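Local coordinates for T-lymphoma invasion and metastasis-inducing protein 1 (Homo sapiens, PDB 4K2P) that probably binds phosphoinositides and protein partners such as Par-3 through its PH and coiled-coil region, as part of a Rac exchange factor linked to tight junctions, at residues A[12-16]-A[100-104]; A[46-52]-A[65-71]. The protein carries 5 engineered substitutions. All blocks are in the same frame, centred on the assembly; numbering follows the deposited sequence.

Contact 1: A[12-16]-A[100-104]; sequences GALAV and LFQTT
Ala-15 and Gln-102 form the hydrogen-bonded pair of a short antiparallel ladder. Ala-15 N reaches Gln-102 O at 3.2 Å, in the carbonyl plane and on a lone pair, whereas Gln-102 N returns to Ala-15 O at 2.9 Å from 26° outside that plane. Phe-101 CA adds a C-H contact to Ala-15 O at 3.2 Å. Towards Thr-103 the ladder gives way to water: the CA atoms part from 4.7 Å at Val-16/Phe-101 to 5.6 Å at Leu-14/Thr-103. One water donates to both Gln-102 O and Ala-13 O, and a second donates to Ala-13 O (2.6 Å) and also bonds Thr-103 OG1.

The apolar part gathers round CD1 and CE1 of Phe-101. In Val-16, CG1 anti to the backbone N (chi1 -175°) turns both methyls to the ring, CG2 onto Phe-101 CD1 at 3.7 Å and CG1 onto Phe-101 CE1 at 3.9 Å. Leu-14 CD1 approaches Phe-101 CD1 obliquely, while its other branch, CD2, rests by Thr-103 CB. An alanine at Val-16 would lose both methyls and is likely to open a gap beside CD1 and CE1 of Phe-101.

This pairing joins the first strand of the PH domain to its last. Strand 37-44 flanks 10-23, strand 88-92 flanks 98-102 and brings the Phe-89 ring against that of Phe-101, planes about 20° apart, and Trp-112 of helix 106-128 covers Leu-14.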
ATOM      1  N   GLY A  12     -20.637   3.193  -1.699  1.00 25.64           N
ATOM      2  CA  GLY A  12     -21.154   4.075  -0.671  1.00 28.08           C
ATOM      3  C   GLY A  12     -20.698   5.510  -0.841  1.00 25.84           C
ATOM      4  O   GLY A  12     -19.788   5.793  -1.603  1.00 24.84           O
ATOM      5  N   ALA A  13     -21.338   6.412  -0.115  1.00 24.00           N
ATOM      6  CA  ALA A  13     -20.987   7.817  -0.137  1.00 24.17           C
ATOM      7  C   ALA A  13     -19.784   8.055   0.776  1.00 27.09           C
ATOM      8  O   ALA A  13     -19.809   7.691   1.945  1.00 28.49           O
ATOM      9  CB  ALA A  13     -22.174   8.661   0.292  1.00 27.16           C
ATOM     10  N   LEU A  14     -18.732   8.647   0.220  1.00 24.55           N
ATOM     11  CA  LEU A  14     -17.500   8.921   0.949  1.00 26.02           C
ATOM     12  C   LEU A  14     -17.024  10.336   0.691  1.00 24.92           C
ATOM     13  O   LEU A  14     -17.196  10.857  -0.411  1.00 24.57           O
ATOM     14  CB  LEU A  14     -16.395   7.953   0.528  1.00 25.03           C
ATOM     15  CG  LEU A  14     -16.628   6.466   0.788  1.00 26.20           C
ATOM     16  CD1 LEU A  14     -15.554   5.618   0.090  1.00 25.78           C
ATOM     17  CD2 LEU A  14     -16.655   6.198   2.281  1.00 25.54           C
ATOM     18  N   ALA A  15     -16.428  10.955   1.707  1.00 22.23           N
ATOM     19  CA  ALA A  15     -15.638  12.161   1.502  1.00 21.76           C
ATOM     20  C   ALA A  15     -14.253  11.696   1.060  1.00 20.85           C
ATOM     21  O   ALA A  15     -13.758  10.686   1.549  1.00 19.56           O
ATOM     22  CB  ALA A  15     -15.562  12.997   2.763  1.00 23.45           C
ATOM     23  N   VAL A  16     -13.640  12.421   0.130  1.00 23.22           N
ATOM     24  CA  VAL A  16     -12.410  11.974  -0.527  1.00 22.39           C
ATOM     25  C   VAL A  16     -11.456  13.144  -0.705  1.00 22.44           C
ATOM     26  O   VAL A  16     -11.879  14.275  -0.952  1.00 23.37           O
ATOM     27  CB  VAL A  16     -12.689  11.344  -1.902  1.00 28.99           C
ATOM     28  CG1 VAL A  16     -11.402  10.782  -2.508  1.00 29.46           C
ATOM     29  CG2 VAL A  16     -13.746  10.237  -1.780  1.00 30.05           C
ATOM     30  N   LEU A 100      -7.174   9.756   0.786  1.00 22.64           N
ATOM     31  CA  LEU A 100      -7.929   9.660   2.026  1.00 21.68           C
ATOM     32  C   LEU A 100      -9.433   9.561   1.765  1.00 19.37           C
ATOM     33  O   LEU A 100      -9.960  10.199   0.865  1.00 18.83           O
ATOM     34  CB  LEU A 100      -7.638  10.867   2.914  1.00 23.08           C
ATOM     35  CG  LEU A 100      -6.192  11.001   3.402  1.00 26.26           C
ATOM     36  CD1 LEU A 100      -6.007  12.345   4.051  1.00 27.49           C
ATOM     37  CD2 LEU A 100      -5.831   9.888   4.377  1.00 27.35           C
ATOM     38  N   PHE A 101     -10.098   8.786   2.608  1.00 18.69           N
ATOM     39  CA  PHE A 101     -11.532   8.569   2.550  1.00 19.87           C
ATOM     40  C   PHE A 101     -12.107   8.702   3.958  1.00 22.28           C
ATOM     41  O   PHE A 101     -11.488   8.235   4.910  1.00 23.72           O
ATOM     42  CB  PHE A 101     -11.866   7.182   2.005  1.00 21.34           C
ATOM     43  CG  PHE A 101     -11.318   6.901   0.643  1.00 23.08           C
ATOM     44  CD1 PHE A 101     -12.045   7.212  -0.499  1.00 23.08           C
ATOM     45  CD2 PHE A 101     -10.094   6.279   0.500  1.00 23.01           C
ATOM     46  CE1 PHE A 101     -11.545   6.926  -1.757  1.00 25.07           C
ATOM     47  CE2 PHE A 101      -9.591   5.988  -0.755  1.00 25.10           C
ATOM     48  CZ  PHE A 101     -10.316   6.312  -1.885  1.00 24.87           C
ATOM     49  N   GLN A 102     -13.273   9.333   4.091  1.00 21.41           N
ATOM     50  CA  GLN A 102     -13.982   9.380   5.366  1.00 22.33           C
ATOM     51  C   GLN A 102     -15.361   8.740   5.219  1.00 23.93           C
ATOM     52  O   GLN A 102     -16.133   9.092   4.318  1.00 23.44           O
ATOM     53  CB  GLN A 102     -14.132  10.816   5.877  1.00 24.43           C
ATOM     54  CG  GLN A 102     -14.755  10.911   7.291  1.00 27.21           C
ATOM     55  CD  GLN A 102     -15.196  12.318   7.665  1.00 32.17           C
ATOM     56  OE1 GLN A 102     -15.506  13.137   6.801  1.00 32.90           O
ATOM     57  NE2 GLN A 102     -15.233  12.600   8.964  1.00 34.97           N
ATOM     58  N   THR A 103     -15.650   7.798   6.112  1.00 25.21           N
ATOM     59  CA  THR A 103     -16.948   7.149   6.187  1.00 29.06           C
ATOM     60  C   THR A 103     -17.628   7.507   7.534  1.00 28.14           C
ATOM     61  O   THR A 103     -17.238   8.480   8.190  1.00 30.06           O
ATOM     62  CB  THR A 103     -16.787   5.622   5.994  1.00 28.24           C
ATOM     63  OG1 THR A 103     -18.069   4.990   5.902  1.00 27.79           O
ATOM     64  CG2 THR A 103     -15.977   5.012   7.126  1.00 32.42           C
ATOM     65  N   THR A 104     -18.633   6.732   7.939  1.00 27.58           N
ATOM     66  CA  THR A 104     -19.590   7.150   8.962  1.00 26.92           C
ATOM     67  C   THR A 104     -19.406   6.472  10.309  1.00 27.06           C
ATOM     68  O   THR A 104     -19.932   6.942  11.310  1.00 28.66           O
ATOM     69  CB  THR A 104     -21.034   6.868   8.499  1.00 29.28           C
ATOM     70  OG1 THR A 104     -21.101   5.542   7.958  1.00 29.86           O
ATOM     71  CG2 THR A 104     -21.462   7.859   7.436  1.00 27.61           C
TER
HETATM   72  O   HOH W   1     -18.854   9.280   4.527  1.00 32.73           O
HETATM   73  O   HOH W   2     -19.790   5.598   3.566  1.00 37.43           O

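Contact 2: A[46-52]-A[65-71]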
ATOM      1  N   CYS A  46     -11.195  -4.346  -9.744  1.00 42.43           N
ATOM      2  CA  CYS A  46     -10.115  -3.760  -8.976  1.00 42.30           C
ATOM      3  C   CYS A  46      -9.998  -2.273  -9.289  1.00 39.36           C
ATOM      4  O   CYS A  46      -8.904  -1.715  -9.370  1.00 37.48           O
ATOM      5  CB  CYS A  46      -8.813  -4.506  -9.261  1.00 50.19           C
ATOM      6  SG  CYS A  46      -8.091  -5.204  -7.769  1.00 62.25           S
ATOM      7  N   THR A  47     -11.155  -1.638  -9.457  1.00 38.04           N
ATOM      8  CA  THR A  47     -11.223  -0.216  -9.752  1.00 37.31           C
ATOM      9  C   THR A  47     -12.264   0.468  -8.875  1.00 33.46           C
ATOM     10  O   THR A  47     -13.373  -0.028  -8.700  1.00 35.69           O
ATOM     11  CB  THR A  47     -11.563   0.023 -11.239  1.00 40.70           C
ATOM     12  OG1 THR A  47     -10.607  -0.653 -12.054  1.00 45.56           O
ATOM     13  CG2 THR A  47     -11.551   1.506 -11.581  1.00 39.96           C
ATOM     14  N   LEU A  48     -11.876   1.590  -8.282  1.00 29.11           N
ATOM     15  CA  LEU A  48     -12.807   2.469  -7.605  1.00 26.58           C
ATOM     16  C   LEU A  48     -13.299   3.518  -8.586  1.00 28.70           C
ATOM     17  O   LEU A  48     -12.509   4.275  -9.129  1.00 29.91           O
ATOM     18  CB  LEU A  48     -12.152   3.154  -6.396  1.00 26.01           C
ATOM     19  CG  LEU A  48     -11.849   2.295  -5.175  1.00 27.64           C
ATOM     20  CD1 LEU A  48     -11.037   3.106  -4.174  1.00 28.75           C
ATOM     21  CD2 LEU A  48     -13.111   1.784  -4.538  1.00 27.98           C
ATOM     22  N   PHE A  49     -14.606   3.545  -8.814  1.00 29.11           N
ATOM     23  CA  PHE A  49     -15.243   4.537  -9.666  1.00 29.40           C
ATOM     24  C   PHE A  49     -15.892   5.611  -8.807  1.00 28.26           C
ATOM     25  O   PHE A  49     -16.587   5.314  -7.838  1.00 27.23           O
ATOM     26  CB  PHE A  49     -16.282   3.874 -10.568  1.00 30.01           C
ATOM     27  CG  PHE A  49     -15.698   2.888 -11.530  1.00 32.32           C
ATOM     28  CD1 PHE A  49     -15.212   3.304 -12.754  1.00 35.03           C
ATOM     29  CD2 PHE A  49     -15.617   1.547 -11.203  1.00 35.13           C
ATOM     30  CE1 PHE A  49     -14.664   2.400 -13.648  1.00 40.13           C
ATOM     31  CE2 PHE A  49     -15.070   0.631 -12.094  1.00 40.38           C
ATOM     32  CZ  PHE A  49     -14.590   1.061 -13.314  1.00 42.96           C
ATOM     33  N   PHE A  50     -15.674   6.861  -9.187  1.00 28.74           N
ATOM     34  CA  PHE A  50     -16.155   8.007  -8.428  1.00 27.30           C
ATOM     35  C   PHE A  50     -17.218   8.730  -9.226  1.00 26.88           C
ATOM     36  O   PHE A  50     -16.963   9.162 -10.345  1.00 29.61           O
ATOM     37  CB  PHE A  50     -14.996   8.949  -8.097  1.00 28.01           C
ATOM     38  CG  PHE A  50     -13.941   8.330  -7.228  1.00 29.22           C
ATOM     39  CD1 PHE A  50     -13.103   7.357  -7.721  1.00 32.62           C
ATOM     40  CD2 PHE A  50     -13.781   8.737  -5.921  1.00 30.39           C
ATOM     41  CE1 PHE A  50     -12.133   6.789  -6.917  1.00 34.81           C
ATOM     42  CE2 PHE A  50     -12.810   8.171  -5.115  1.00 32.43           C
ATOM     43  CZ  PHE A  50     -11.987   7.200  -5.616  1.00 33.87           C
ATOM     44  N   TYR A  51     -18.411   8.847  -8.643  1.00 26.47           N
ATOM     45  CA  TYR A  51     -19.570   9.460  -9.292  1.00 26.88           C
ATOM     46  C   TYR A  51     -19.999  10.710  -8.523  1.00 26.95           C
ATOM     47  O   TYR A  51     -19.949  10.724  -7.292  1.00 26.56           O
ATOM     48  CB  TYR A  51     -20.754   8.493  -9.341  1.00 28.88           C
ATOM     49  CG  TYR A  51     -20.547   7.186 -10.089  1.00 29.24           C
ATOM     50  CD1 TYR A  51     -19.973   6.084  -9.464  1.00 28.34           C
ATOM     51  CD2 TYR A  51     -20.987   7.035 -11.400  1.00 30.93           C
ATOM     52  CE1 TYR A  51     -19.807   4.883 -10.140  1.00 29.53           C
ATOM     53  CE2 TYR A  51     -20.828   5.842 -12.075  1.00 31.11           C
ATOM     54  CZ  TYR A  51     -20.244   4.771 -11.441  1.00 32.55           C
ATOM     55  OH  TYR A  51     -20.086   3.585 -12.117  1.00 37.87           O
ATOM     56  N   GLU A  52     -20.403  11.757  -9.236  1.00 34.18           N
ATOM     57  CA  GLU A  52     -21.034  12.915  -8.606  1.00 37.16           C
ATOM     58  C   GLU A  52     -22.544  12.853  -8.739  1.00 35.29           C
ATOM     59  O   GLU A  52     -23.073  12.435  -9.772  1.00 37.04           O
ATOM     60  CB  GLU A  52     -20.526  14.221  -9.218  1.00 46.10           C
ATOM     61  CG  GLU A  52     -19.081  14.551  -8.862  1.00 52.13           C
ATOM     62  CD  GLU A  52     -18.625  15.890  -9.425  1.00 60.13           C
ATOM     63  OE1 GLU A  52     -19.423  16.560 -10.121  1.00 62.39           O
ATOM     64  OE2 GLU A  52     -17.464  16.272  -9.167  1.00 63.66           O
ATOM     65  N   PRO A  65     -18.961   7.675 -14.514  1.00 40.34           N
ATOM     66  CA  PRO A  65     -18.036   8.151 -13.476  1.00 38.22           C
ATOM     67  C   PRO A  65     -17.238   9.392 -13.886  1.00 39.67           C
ATOM     68  O   PRO A  65     -16.912   9.548 -15.058  1.00 41.91           O
ATOM     69  CB  PRO A  65     -17.097   6.956 -13.270  1.00 38.24           C
ATOM     70  CG  PRO A  65     -17.164   6.183 -14.517  1.00 41.97           C
ATOM     71  CD  PRO A  65     -18.539   6.379 -15.077  1.00 43.22           C
ATOM     72  N   LYS A  66     -16.937  10.269 -12.933  1.00 40.67           N
ATOM     73  CA  LYS A  66     -16.045  11.394 -13.185  1.00 46.45           C
ATOM     74  C   LYS A  66     -14.622  10.914 -13.405  1.00 49.22           C
ATOM     75  O   LYS A  66     -13.935  11.383 -14.307  1.00 54.70           O
ATOM     76  CB  LYS A  66     -16.096  12.392 -12.028  1.00 48.62           C
ATOM     77  CG  LYS A  66     -17.412  13.154 -11.925  1.00 55.21           C
ATOM     78  CD  LYS A  66     -17.627  14.045 -13.144  1.00 64.04           C
ATOM     79  CE  LYS A  66     -18.921  14.845 -13.056  1.00 69.30           C
ATOM     80  NZ  LYS A  66     -20.134  13.980 -13.081  1.00 70.54           N
ATOM     81  N   HIS A  67     -14.175   9.995 -12.562  1.00 46.89           N
ATOM     82  CA  HIS A  67     -12.865   9.382 -12.740  1.00 47.32           C
ATOM     83  C   HIS A  67     -12.793   8.030 -12.035  1.00 41.88           C
ATOM     84  O   HIS A  67     -13.741   7.609 -11.375  1.00 38.71           O
ATOM     85  CB  HIS A  67     -11.765  10.322 -12.254  1.00 50.41           C
ATOM     86  CG  HIS A  67     -12.037  10.925 -10.916  1.00 51.18           C
ATOM     87  ND1 HIS A  67     -12.773  12.082 -10.764  1.00 53.02           N
ATOM     88  CD2 HIS A  67     -11.673  10.543  -9.670  1.00 50.18           C
ATOM     89  CE1 HIS A  67     -12.852  12.384  -9.482  1.00 52.62           C
ATOM     90  NE2 HIS A  67     -12.195  11.465  -8.796  1.00 50.98           N
ATOM     91  N   ALA A  68     -11.663   7.356 -12.192  1.00 40.78           N
ATOM     92  CA  ALA A  68     -11.474   6.017 -11.652  1.00 36.86           C
ATOM     93  C   ALA A  68     -10.053   5.844 -11.130  1.00 35.85           C
ATOM     94  O   ALA A  68      -9.107   6.384 -11.698  1.00 37.55           O
ATOM     95  CB  ALA A  68     -11.780   4.978 -12.718  1.00 37.06           C
ATOM     96  N   VAL A  69      -9.918   5.102 -10.040  1.00 32.70           N
ATOM     97  CA  VAL A  69      -8.625   4.809  -9.445  1.00 31.81           C
ATOM     98  C   VAL A  69      -8.422   3.307  -9.456  1.00 29.42           C
ATOM     99  O   VAL A  69      -9.212   2.558  -8.894  1.00 26.34           O
ATOM    100  CB  VAL A  69      -8.518   5.342  -7.997  1.00 32.90           C
ATOM    101  CG1 VAL A  69      -7.153   5.018  -7.408  1.00 32.87           C
ATOM    102  CG2 VAL A  69      -8.768   6.850  -7.960  1.00 34.24           C
ATOM    103  N   TRP A  70      -7.351   2.883 -10.106  1.00 30.63           N
ATOM    104  CA  TRP A  70      -6.964   1.480 -10.173  1.00 33.51           C
ATOM    105  C   TRP A  70      -6.301   1.066  -8.868  1.00 30.68           C
ATOM    106  O   TRP A  70      -5.317   1.672  -8.467  1.00 32.08           O
ATOM    107  CB  TRP A  70      -6.020   1.277 -11.353  1.00 37.41           C
ATOM    108  CG  TRP A  70      -5.622  -0.137 -11.628  1.00 42.72           C
ATOM    109  CD1 TRP A  70      -6.445  -1.218 -11.779  1.00 44.21           C
ATOM    110  CD2 TRP A  70      -4.288  -0.619 -11.808  1.00 46.87           C
ATOM    111  NE1 TRP A  70      -5.700  -2.343 -12.036  1.00 47.79           N
ATOM    112  CE2 TRP A  70      -4.373  -2.001 -12.060  1.00 49.29           C
ATOM    113  CE3 TRP A  70      -3.026  -0.013 -11.776  1.00 50.19           C
ATOM    114  CZ2 TRP A  70      -3.247  -2.790 -12.275  1.00 53.60           C
ATOM    115  CZ3 TRP A  70      -1.910  -0.796 -11.989  1.00 53.88           C
ATOM    116  CH2 TRP A  70      -2.026  -2.170 -12.238  1.00 55.42           C
ATOM    117  N   VAL A  71      -6.822   0.034  -8.211  1.00 28.94           N
ATOM    118  CA  VAL A  71      -6.387  -0.288  -6.854  1.00 27.34           C
ATOM    119  C   VAL A  71      -5.806  -1.689  -6.713  1.00 28.79           C
ATOM    120  O   VAL A  71      -5.679  -2.184  -5.593  1.00 29.73           O
ATOM    121  CB  VAL A  71      -7.554  -0.144  -5.840  1.00 29.32           C
ATOM    122  CG1 VAL A  71      -8.125   1.263  -5.900  1.00 29.48           C
ATOM    123  CG2 VAL A  71      -8.640  -1.164  -6.093  1.00 28.23           C
TER
HETATM  124  O   HOH W   3     -20.686  11.025 -12.054  1.00 41.17           O
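Leu-48 O takes one hydrogen bond, from Val-69 N at 2.9 Å, lying in the carbonyl plane, and a weaker C-H contact from Ala-68 CA at 3.2 Å. It lies midway along an antiparallel ladder between strands 47-51 and 67-70 of the PH domain sheet. The ladder ends in a bond from Val-71 N to Cys-46 O. At the other end Phe-50 serves two residues, its N donating to His-67 O and its O accepting from Lys-66 N at 2.8 Å. Here 65-68 spends one residue more than 49-51 (Tyr-51 faces Pro-65, Phe-49 faces Ala-68), which with the helical backbone angles of Lys-66 is consistent with a beta bulge.

One face of the ladder carries Leu-48, Phe-50 and Val-69. Phe-50 CE1 meets Val-69 CG2 at 3.5 Å. The base of Phe-50 engages His-67: the two rings are tilted by just 19° but slid apart, so the better contact is Phe-50 CB over the imidazole face, 4.1 Å from its centroid. His-67 CG sits between the backbone N and the carbonyl carbon (chi1 47°), which turns the imidazole so that its face meets Phe-50 CB. The same ring meets Tyr-39 edge-to-face.

On the opposite face Phe-49 CD1 touches Ala-68 CB at 3.8 Å, and Thr-47 CG2 packs against that same methyl. Near the bulge Pro-65 CB lies over one face of Tyr-51, 4.3 Å from the ring centroid.

Glu-52 OE1 and Lys-66 NZ make only a long salt bridge at 4.0 Å, and a water accepts from both Lys-66 NZ and Glu-52 N.

The centres of the two contacts lie 13 Å apart on one curled antiparallel sheet. Along the chain, 46-52 and 65-71 both fall between 12-16 and 100-104. The segments of contact 2 are 13 residues apart at their near ends, those of contact 1 84. Strand 37-44 bridges them at the sheet, pairing with 10-23 and with 47-51. They also meet through the interior: Phe-50 CE2 touches Phe-101 CE1 at 3.8 Å and Val-16 CG1 at 3.9 Å, and Leu-48 CD1 touches Phe-101 CZ. Local pairing and long-range closure thus share one hydrophobic core of the PH domain.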